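Local coordinates for purine nucleoside phosphorylase (Schistosoma mansoni, PDB 6BI1), which catalyses the reversible phosphorolysis of purine nucleosides, probably chiefly inosine and guanosine, to the free base and ribose 1-phosphate, at residues V67-L72 with A82-L87; G129-I134 with D271-W276; K236-S241 with M275-I280. All blocks are in the same frame, centred on the assembly; numbering follows the deposited sequence.

Contact 1 (V67-L72 with A82-L87); sequences VGNLVL and AMQGRL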
loop_
_atom_site.group_PDB
_atom_site.type_symbol
_atom_site.label_atom_id
_atom_site.label_comp_id
_atom_site.label_asym_id
_atom_site.label_seq_id
_atom_site.Cartn_x
_atom_site.Cartn_y
_atom_site.Cartn_z
ATOM N N VAL A 67 11.699 -6.517 -25.866
ATOM C CA VAL A 67 12.924 -7.292 -25.694
ATOM C C VAL A 67 13.026 -7.865 -24.279
ATOM O O VAL A 67 12.542 -7.277 -23.300
ATOM C CB VAL A 67 14.155 -6.430 -26.039
ATOM C CG1 VAL A 67 14.362 -5.339 -24.999
ATOM C CG2 VAL A 67 15.411 -7.299 -26.180
ATOM N N GLY A 68 13.685 -9.026 -24.169
ATOM C CA GLY A 68 14.000 -9.640 -22.888
ATOM C C GLY A 68 15.159 -10.625 -22.987
ATOM O O GLY A 68 14.951 -11.813 -23.284
ATOM N N ASN A 69 16.388 -10.137 -22.757
ATOM C CA ASN A 69 17.618 -10.911 -22.920
ATOM C C ASN A 69 18.563 -10.644 -21.754
ATOM O O ASN A 69 18.595 -9.538 -21.207
ATOM C CB ASN A 69 18.409 -10.464 -24.163
ATOM C CG ASN A 69 17.632 -10.612 -25.465
ATOM O OD1 ASN A 69 17.027 -11.657 -25.731
ATOM N ND2 ASN A 69 17.681 -9.571 -26.306
ATOM N N LEU A 70 19.333 -11.668 -21.370
ATOM C CA LEU A 70 20.555 -11.478 -20.579
ATOM C C LEU A 70 21.722 -11.374 -21.546
ATOM O O LEU A 70 21.819 -12.155 -22.497
ATOM C CB LEU A 70 20.845 -12.672 -19.666
ATOM C CG LEU A 70 20.210 -12.893 -18.302
ATOM C CD1 LEU A 70 21.035 -13.976 -17.578
ATOM C CD2 LEU A 70 20.115 -11.611 -17.469
ATOM N N VAL A 71 22.630 -10.429 -21.295
ATOM C CA VAL A 71 23.789 -10.231 -22.168
ATOM C C VAL A 71 25.056 -10.276 -21.322
ATOM O O VAL A 71 25.220 -9.465 -20.407
ATOM C CB VAL A 71 23.715 -8.911 -22.957
ATOM C CG1 VAL A 71 24.906 -8.801 -23.926
ATOM C CG2 VAL A 71 22.423 -8.813 -23.726
ATOM N N LEU A 72 25.960 -11.206 -21.631
ATOM C CA LEU A 72 27.205 -11.343 -20.890
ATOM C C LEU A 72 28.393 -11.018 -21.793
ATOM O O LEU A 72 28.382 -11.312 -22.996
ATOM C CB LEU A 72 27.370 -12.761 -20.329
ATOM C CG LEU A 72 26.379 -13.112 -19.213
ATOM C CD1 LEU A 72 25.143 -13.796 -19.794
ATOM C CD2 LEU A 72 27.043 -13.966 -18.146
ATOM N N ALA A 82 24.254 -8.135 -18.033
ATOM C CA ALA A 82 23.234 -7.100 -18.131
ATOM C C ALA A 82 21.849 -7.709 -18.339
ATOM O O ALA A 82 21.689 -8.691 -19.085
ATOM C CB ALA A 82 23.520 -6.152 -19.308
ATOM N N MET A 83 20.844 -7.077 -17.729
ATOM C CA MET A 83 19.442 -7.317 -18.078
ATOM C C MET A 83 19.032 -6.335 -19.173
ATOM O O MET A 83 19.109 -5.115 -18.979
ATOM C CB MET A 83 18.537 -7.129 -16.860
ATOM C CG MET A 83 18.730 -8.182 -15.818
ATOM S SD MET A 83 17.547 -8.154 -14.444
ATOM C CE MET A 83 16.056 -8.866 -15.146
ATOM N N GLN A 84 18.586 -6.861 -20.315
ATOM C CA GLN A 84 18.145 -6.056 -21.453
ATOM C C GLN A 84 16.640 -6.278 -21.590
ATOM O O GLN A 84 16.204 -7.291 -22.149
ATOM C CB GLN A 84 18.878 -6.481 -22.720
ATOM C CG GLN A 84 18.577 -5.595 -23.909
ATOM C CD GLN A 84 19.363 -5.986 -25.147
ATOM O OE1 GLN A 84 19.382 -7.150 -25.544
ATOM N NE2 GLN A 84 20.017 -5.007 -25.766
ATOM N N GLY A 85 15.856 -5.315 -21.104
ATOM C CA GLY A 85 14.434 -5.509 -20.882
ATOM C C GLY A 85 14.152 -5.690 -19.404
ATOM O O GLY A 85 14.333 -6.774 -18.835
ATOM N N ARG A 86 13.698 -4.626 -18.765
ATOM C CA ARG A 86 13.546 -4.632 -17.318
ATOM C C ARG A 86 12.138 -5.080 -16.928
ATOM O O ARG A 86 11.164 -4.847 -17.650
ATOM C CB ARG A 86 13.824 -3.226 -16.788
ATOM C CG ARG A 86 13.921 -3.087 -15.295
ATOM C CD ARG A 86 14.159 -1.615 -14.973
ATOM N NE ARG A 86 14.630 -1.387 -13.617
ATOM C CZ ARG A 86 15.259 -0.286 -13.211
ATOM N NH1 ARG A 86 15.519 0.717 -14.061
ATOM N NH2 ARG A 86 15.639 -0.199 -11.943
ATOM N N LEU A 87 12.054 -5.772 -15.794
ATOM C CA LEU A 87 10.782 -6.198 -15.225
ATOM C C LEU A 87 10.356 -5.158 -14.193
ATOM O O LEU A 87 11.098 -4.917 -13.234
ATOM C CB LEU A 87 10.987 -7.535 -14.506
ATOM C CG LEU A 87 11.631 -8.659 -15.300
ATOM C CD1 LEU A 87 12.109 -9.736 -14.330
ATOM C CD2 LEU A 87 10.642 -9.215 -16.285
#
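The side chains of Asn69 and Gln84 run alongside each other in the same direction, and their amide planes are turned 61° apart. Asn69 ND2 donates to Gln84 OE1 at 3.1 Å in a nearly straight bond. The acceptor lies in the amide plane of Asn69, while the donor is tilted 26° from the carbonyl plane of Gln84. Val67 CG2 and Val71 CG2 also approach that oxygen, so methyl groups border the amide pair. Gln84 CG is anti to the backbone N (chi1 -174°) and the chain runs on extended, which brings OE1 level with Asn69 ND2. Gln84 NE2 is hydrogen-bonded to Glu42 OE2.

The backbones form an antiparallel ladder. Asn69 and Gln84 are a hydrogen-bonded pair, with Asn69 N to Gln84 O at 2.9 Å and Gln84 N to Asn69 O at 2.8 Å. Val71 and Ala82 form the next such pair. Between them Leu70 and Met83 are a non-hydrogen-bonded pair on the other face, where Leu70 CD2 meets Met83 CG at 4.0 Å. Past the ladder, Gly85 CA makes a C-H...O contact of 3.5 Å with Val67 O. Having no side chain lets Gly85 come this close.

This is the beta hairpin of strands 69-75 and 78-84. Strand 47-51 pairs with its first arm and strand 29-31 with its second. Helix 39-42 packs on Val71, Ala82 and Gln84, and helix 95-108 on Met83.

Contact 2 (G129-I134 with D271-W276); sequences GDFVLI and DLLQMW. With SEM (O-benzyl-L-serine), chain I.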
loop_
_atom_site.group_PDB
_atom_site.type_symbol
_atom_site.label_atom_id
_atom_site.label_comp_id
_atom_site.label_asym_id
_atom_site.label_seq_id
_atom_site.Cartn_x
_atom_site.Cartn_y
_atom_site.Cartn_z
ATOM N N GLY A 129 17.268 16.894 -17.208
ATOM C CA GLY A 129 18.601 16.534 -17.655
ATOM C C GLY A 129 19.644 16.389 -16.564
ATOM O O GLY A 129 20.797 16.026 -16.878
ATOM N N ASP A 130 19.301 16.692 -15.309
ATOM C CA ASP A 130 20.227 16.486 -14.196
ATOM C C ASP A 130 20.282 14.998 -13.820
ATOM O O ASP A 130 19.381 14.206 -14.137
ATOM C CB ASP A 130 19.799 17.297 -12.955
ATOM C CG ASP A 130 20.051 18.816 -13.068
ATOM O OD1 ASP A 130 20.774 19.297 -13.972
ATOM O OD2 ASP A 130 19.507 19.560 -12.199
ATOM N N PHE A 131 21.370 14.616 -13.143
ATOM C CA PHE A 131 21.515 13.283 -12.554
ATOM C C PHE A 131 21.467 13.357 -11.027
ATOM O O PHE A 131 21.975 14.306 -10.419
ATOM C CB PHE A 131 22.865 12.672 -12.959
ATOM C CG PHE A 131 23.096 12.579 -14.454
ATOM C CD1 PHE A 131 22.429 11.626 -15.210
ATOM C CD2 PHE A 131 24.019 13.403 -15.079
ATOM C CE1 PHE A 131 22.653 11.516 -16.567
ATOM C CE2 PHE A 131 24.253 13.296 -16.448
ATOM C CZ PHE A 131 23.561 12.359 -17.192
ATOM N N VAL A 132 20.892 12.321 -10.398
ATOM C CA VAL A 132 20.839 12.204 -8.937
ATOM C C VAL A 132 21.438 10.859 -8.502
ATOM O O VAL A 132 20.926 9.794 -8.871
ATOM C CB VAL A 132 19.405 12.353 -8.395
ATOM C CG1 VAL A 132 19.376 12.238 -6.871
ATOM C CG2 VAL A 132 18.832 13.689 -8.853
ATOM N N LEU A 133 22.532 10.917 -7.731
ATOM C CA LEU A 133 23.070 9.739 -7.062
ATOM C C LEU A 133 22.162 9.420 -5.872
ATOM O O LEU A 133 22.008 10.248 -4.967
ATOM C CB LEU A 133 24.502 10.027 -6.587
ATOM C CG LEU A 133 25.524 10.525 -7.615
ATOM C CD1 LEU A 133 26.876 10.751 -6.972
ATOM C CD2 LEU A 133 25.672 9.545 -8.786
ATOM N N ILE A 134 21.520 8.257 -5.882
ATOM C CA ILE A 134 20.543 7.909 -4.837
ATOM C C ILE A 134 21.273 7.496 -3.558
ATOM O O ILE A 134 22.137 6.611 -3.580
ATOM C CB ILE A 134 19.570 6.814 -5.310
ATOM C CG1 ILE A 134 18.747 7.325 -6.513
ATOM C CG2 ILE A 134 18.613 6.414 -4.178
ATOM C CD1 ILE A 134 17.926 6.260 -7.233
ATOM N N ASP A 271 24.390 9.380 -24.493
ATOM C CA ASP A 271 25.811 9.149 -24.741
ATOM C C ASP A 271 26.659 9.491 -23.521
ATOM O O ASP A 271 27.592 8.754 -23.176
ATOM C CB ASP A 271 26.262 9.942 -25.961
ATOM C CG ASP A 271 25.795 9.314 -27.250
ATOM O OD1 ASP A 271 26.514 8.441 -27.773
ATOM O OD2 ASP A 271 24.706 9.683 -27.736
ATOM N N LEU A 272 26.357 10.599 -22.851
ATOM C CA LEU A 272 27.092 10.942 -21.633
ATOM C C LEU A 272 26.949 9.845 -20.578
ATOM O O LEU A 272 27.939 9.435 -19.958
ATOM C CB LEU A 272 26.620 12.299 -21.095
ATOM C CG LEU A 272 27.300 12.866 -19.849
ATOM C CD1 LEU A 272 28.804 13.016 -20.050
ATOM C CD2 LEU A 272 26.685 14.217 -19.452
ATOM N N LEU A 273 25.725 9.344 -20.370
ATOM C CA LEU A 273 25.502 8.312 -19.357
ATOM C C LEU A 273 26.231 7.019 -19.717
ATOM O O LEU A 273 26.807 6.355 -18.842
ATOM C CB LEU A 273 24.003 8.073 -19.189
ATOM C CG LEU A 273 23.545 7.155 -18.071
ATOM C CD1 LEU A 273 23.950 7.726 -16.720
ATOM C CD2 LEU A 273 22.034 7.022 -18.152
ATOM N N GLN A 274 26.227 6.653 -20.996
ATOM C CA GLN A 274 26.964 5.477 -21.452
ATOM C C GLN A 274 28.452 5.599 -21.139
ATOM O O GLN A 274 29.067 4.659 -20.618
ATOM C CB GLN A 274 26.741 5.278 -22.953
ATOM C CG GLN A 274 27.598 4.184 -23.568
ATOM C CD GLN A 274 27.349 3.983 -25.049
ATOM O OE1 GLN A 274 27.946 3.100 -25.661
ATOM N NE2 GLN A 274 26.479 4.803 -25.638
ATOM N N MET A 275 29.057 6.742 -21.479
ATOM C CA MET A 275 30.482 6.951 -21.207
ATOM C C MET A 275 30.778 6.953 -19.709
ATOM O O MET A 275 31.809 6.421 -19.274
ATOM C CB MET A 275 30.931 8.266 -21.843
ATOM C CG MET A 275 30.976 8.210 -23.348
ATOM S SD MET A 275 31.713 9.665 -24.098
ATOM C CE MET A 275 30.393 10.868 -24.012
ATOM N N TRP A 276 29.909 7.579 -18.913
ATOM C CA TRP A 276 30.086 7.612 -17.459
ATOM C C TRP A 276 30.087 6.202 -16.867
ATOM O O TRP A 276 30.986 5.840 -16.092
ATOM C CB TRP A 276 28.952 8.438 -16.855
ATOM C CG TRP A 276 29.084 8.892 -15.398
ATOM C CD1 TRP A 276 30.203 8.874 -14.602
ATOM C CD2 TRP A 276 28.045 9.487 -14.607
ATOM N NE1 TRP A 276 29.909 9.405 -13.361
ATOM C CE2 TRP A 276 28.596 9.793 -13.345
ATOM C CE3 TRP A 276 26.699 9.795 -14.847
ATOM C CZ2 TRP A 276 27.850 10.388 -12.331
ATOM C CZ3 TRP A 276 25.958 10.376 -13.838
ATOM C CH2 TRP A 276 26.531 10.668 -12.598
HETATM C C SEM I . 40.073 10.354 -20.227
HETATM O O SEM I . 40.013 10.300 -21.631
HETATM C CA SEM I . 38.689 10.662 -19.652
HETATM N N SEM I . 38.097 11.824 -20.312
HETATM C CB SEM I . 37.783 9.445 -19.842
HETATM O OG SEM I . 36.497 9.831 -19.469
HETATM C "C'" SEM I . 35.468 8.975 -19.874
HETATM C "C1'" SEM I . 34.178 9.751 -19.676
HETATM C "C2'" SEM I . 33.664 10.680 -20.767
HETATM C "C3'" SEM I . 32.547 11.358 -20.585
HETATM C "C4'" SEM I . 31.785 11.201 -19.280
HETATM C "C5'" SEM I . 32.244 10.407 -18.334
HETATM C "C6'" SEM I . 33.517 9.620 -18.547
#
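Phe131 and Trp276 form an edge-to-face aromatic pair where the long C-terminal helix 259-283 packs on the central sheet of the phosphorylase fold. The edge of the indole points at the face of Phe131, with the centroids of the Phe131 ring and the indole six-membered ring 5.1 Å apart and planes at 62°. Trp276 CZ3 sits over that face, offset toward the rim, and is 3.7 Å from Phe131 CG. The two side chains run antiparallel past one another. With chi1 at -166° the indole swings away from its own backbone N and reaches out to the strand with its six-membered ring foremost.

Two leucines of the helix also touch Phe131. Leu272 CD2 lies at the ring edge, near its plane, 4.0 Å from Phe131 CE2. Leu273 CD1 comes in obliquely to CE1. Two residues further along the strand, Leu133 CD2 meets Trp276 CH2 at 4.1 Å. The contact is wholly apolar. The buried indole NE1 is satisfied by Ala176 O.

The same stretch of helix also touches bound O-benzyl-L-serine. Leu272 CD1 is 3.6 Å from C4' of the ligand, and Met275 CB is 3.7 Å from C3'. Asn183 also binds the ligand through a hydrogen bond.

Strand 131-139 lies between strands 189-196 and 236-246. Phe131 touches Leu242 of the latter, while Val189 of the former packs against both Leu133 and Trp276.

Contact 3 (K236-S241 with M275-I280); sequences KVLAVS and MWFKEI. With SEM (O-benzyl-L-serine), chain I.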
loop_
_atom_site.group_PDB
_atom_site.type_symbol
_atom_site.label_atom_id
_atom_site.label_comp_id
_atom_site.label_asym_id
_atom_site.label_seq_id
_atom_site.Cartn_x
_atom_site.Cartn_y
_atom_site.Cartn_z
ATOM N N LYS A 236 26.533 -5.082 -3.471
ATOM C CA LYS A 236 26.630 -3.619 -3.357
ATOM C C LYS A 236 25.920 -2.964 -4.542
ATOM O O LYS A 236 25.918 -3.505 -5.656
ATOM C CB LYS A 236 28.101 -3.196 -3.383
ATOM C CG LYS A 236 28.945 -3.725 -2.248
ATOM C CD LYS A 236 30.412 -3.281 -2.445
ATOM C CE LYS A 236 31.225 -3.426 -1.184
ATOM N NZ LYS A 236 32.658 -3.064 -1.425
ATOM N N VAL A 237 25.336 -1.776 -4.311
ATOM C CA VAL A 237 24.515 -1.096 -5.320
ATOM C C VAL A 237 24.946 0.356 -5.503
ATOM O O VAL A 237 25.211 1.066 -4.524
ATOM C CB VAL A 237 23.033 -1.109 -4.905
ATOM C CG1 VAL A 237 22.195 -0.231 -5.842
ATOM C CG2 VAL A 237 22.487 -2.521 -4.918
ATOM N N LEU A 238 24.989 0.805 -6.773
ATOM C CA LEU A 238 24.984 2.217 -7.167
ATOM C C LEU A 238 23.731 2.435 -8.014
ATOM O O LEU A 238 23.511 1.696 -8.982
ATOM C CB LEU A 238 26.231 2.588 -8.001
ATOM C CG LEU A 238 26.218 4.007 -8.595
ATOM C CD1 LEU A 238 26.393 5.068 -7.522
ATOM C CD2 LEU A 238 27.297 4.160 -9.651
ATOM N N ALA A 239 22.904 3.426 -7.661
ATOM C CA ALA A 239 21.683 3.740 -8.413
ATOM C C ALA A 239 21.649 5.222 -8.762
ATOM O O ALA A 239 21.891 6.065 -7.890
ATOM C CB ALA A 239 20.423 3.351 -7.619
ATOM N N VAL A 240 21.404 5.531 -10.053
ATOM C CA VAL A 240 21.433 6.902 -10.591
ATOM C C VAL A 240 20.119 7.189 -11.324
ATOM O O VAL A 240 19.739 6.444 -12.233
ATOM C CB VAL A 240 22.631 7.127 -11.530
ATOM C CG1 VAL A 240 22.671 8.598 -12.018
ATOM C CG2 VAL A 240 23.939 6.806 -10.802
ATOM N N SER A 241 19.439 8.274 -10.940
ATOM C CA SER A 241 18.255 8.774 -11.645
ATOM C C SER A 241 18.614 9.891 -12.632
ATOM O O SER A 241 19.392 10.803 -12.312
ATOM C CB SER A 241 17.226 9.349 -10.669
ATOM O OG SER A 241 16.610 8.368 -9.844
ATOM N N MET A 275 29.057 6.742 -21.479
ATOM C CA MET A 275 30.482 6.951 -21.207
ATOM C C MET A 275 30.778 6.953 -19.709
ATOM O O MET A 275 31.809 6.421 -19.274
ATOM C CB MET A 275 30.931 8.266 -21.843
ATOM C CG MET A 275 30.976 8.210 -23.348
ATOM S SD MET A 275 31.713 9.665 -24.098
ATOM C CE MET A 275 30.393 10.868 -24.012
ATOM N N TRP A 276 29.909 7.579 -18.913
ATOM C CA TRP A 276 30.086 7.612 -17.459
ATOM C C TRP A 276 30.087 6.202 -16.867
ATOM O O TRP A 276 30.986 5.840 -16.092
ATOM C CB TRP A 276 28.952 8.438 -16.855
ATOM C CG TRP A 276 29.084 8.892 -15.398
ATOM C CD1 TRP A 276 30.203 8.874 -14.602
ATOM C CD2 TRP A 276 28.045 9.487 -14.607
ATOM N NE1 TRP A 276 29.909 9.405 -13.361
ATOM C CE2 TRP A 276 28.596 9.793 -13.345
ATOM C CE3 TRP A 276 26.699 9.795 -14.847
ATOM C CZ2 TRP A 276 27.850 10.388 -12.331
ATOM C CZ3 TRP A 276 25.958 10.376 -13.838
ATOM C CH2 TRP A 276 26.531 10.668 -12.598
ATOM N N PHE A 277 29.089 5.387 -17.221
ATOM C CA PHE A 277 28.997 4.025 -16.677
ATOM C C PHE A 277 30.126 3.121 -17.189
ATOM O O PHE A 277 30.610 2.260 -16.440
ATOM C CB PHE A 277 27.585 3.439 -16.866
ATOM C CG PHE A 277 26.658 3.754 -15.709
ATOM C CD1 PHE A 277 26.455 5.064 -15.322
ATOM C CD2 PHE A 277 26.063 2.751 -14.982
ATOM C CE1 PHE A 277 25.647 5.370 -14.247
ATOM C CE2 PHE A 277 25.233 3.057 -13.904
ATOM C CZ PHE A 277 25.056 4.374 -13.541
ATOM N N LYS A 278 30.595 3.313 -18.433
ATOM C CA LYS A 278 31.757 2.554 -18.882
ATOM C C LYS A 278 32.976 2.861 -18.016
ATOM O O LYS A 278 33.721 1.945 -17.635
ATOM C CB LYS A 278 32.056 2.822 -20.362
ATOM C CG LYS A 278 33.253 2.032 -20.897
ATOM C CD LYS A 278 33.283 1.933 -22.423
ATOM C CE LYS A 278 33.685 3.235 -23.063
ATOM N NZ LYS A 278 34.078 3.033 -24.500
ATOM N N GLU A 279 33.197 4.140 -17.693
ATOM C CA GLU A 279 34.345 4.508 -16.862
ATOM C C GLU A 279 34.176 4.026 -15.415
ATOM O O GLU A 279 35.159 3.604 -14.792
ATOM C CB GLU A 279 34.598 6.021 -16.936
ATOM C CG GLU A 279 35.807 6.540 -16.139
ATOM C CD GLU A 279 37.162 6.198 -16.760
ATOM O OE1 GLU A 279 37.209 5.578 -17.839
ATOM O OE2 GLU A 279 38.193 6.561 -16.153
ATOM N N ILE A 280 32.956 4.084 -14.858
ATOM C CA ILE A 280 32.716 3.533 -13.515
ATOM C C ILE A 280 33.077 2.048 -13.476
ATOM O O ILE A 280 33.781 1.588 -12.568
ATOM C CB ILE A 280 31.257 3.771 -13.064
ATOM C CG1 ILE A 280 30.988 5.253 -12.795
ATOM C CG2 ILE A 280 30.930 2.924 -11.808
ATOM C CD1 ILE A 280 29.523 5.629 -12.738
HETATM C C SEM I . 40.073 10.354 -20.227
HETATM O O SEM I . 40.013 10.300 -21.631
HETATM C CA SEM I . 38.689 10.662 -19.652
HETATM N N SEM I . 38.097 11.824 -20.312
HETATM C CB SEM I . 37.783 9.445 -19.842
HETATM O OG SEM I . 36.497 9.831 -19.469
HETATM C "C'" SEM I . 35.468 8.975 -19.874
HETATM C "C1'" SEM I . 34.178 9.751 -19.676
HETATM C "C2'" SEM I . 33.664 10.680 -20.767
HETATM C "C3'" SEM I . 32.547 11.358 -20.585
HETATM C "C4'" SEM I . 31.785 11.201 -19.280
HETATM C "C5'" SEM I . 32.244 10.407 -18.334
HETATM C "C6'" SEM I . 33.517 9.620 -18.547
#
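Val240 and Phe277 join strand 236-246 of the central sheet to the C-terminal helix 259-283, part of the layered alpha/beta core of the phosphorylase fold. The segments run almost antiparallel, at 168°, with their axes 12.4 Å apart, so side chains alone bridge the gap.

Two rings receive the methyl groups of Val240. Val240 CG2 lies at the edge of the Phe277 ring, near its plane, 3.8 Å from Phe277 CZ. A chi1 of -177° sends the two methyl groups of Val240 to different neighbours. CG2 goes to Phe277, while Val240 CG1 goes to the indole and meets Trp276 CZ3 obliquely at 4.2 Å. Within the helix, Ile280 CD1 lies over one face of the Trp276 indole, offset toward its rim. The indole thus has Ile280 on one face and Val240 CG1 beside it obliquely.

Leu114 of strand 112-121 touches both Leu238 and Phe277, and Ile179 of helix 170-182 packs on Trp276 and Ile280. On the helix side turned to O-benzyl-L-serine, Glu279 CB is 4.1 Å from C6' of the ligand. The Glu279 carboxylate forms a salt bridge through OE2 with Arg283.

Purely aliphatic contact follows toward the start of the strand. Here a leucine of the strand faces an isoleucine one helical turn beyond Trp276. Leu238 and Ile280 meet tip to tip, with Leu238 CD2 4.1 Å from Ile280 CD1.

All three contacts reach one mixed sheet. Contact 1 comes first along the chain, as a local hairpin. Strand 131-139 of contact 2 follows, then strand 236-246 of contact 3. The C-terminal helix 259-283 finally returns to pack on both. Contacts 2 and 3 have centres about 8 Å apart and share Met275 and Trp276. Their strands are antiparallel neighbours, probably joined by hydrogen bonds from Val132 N to Ser241 O and Ile134 N to Ala239 O. Contact 1 touches neither: its nearest atoms are about 8 Å from contact 2 and 7 Å from contact 3. O-benzyl-L-serine touches the helix used by contacts 2 and 3.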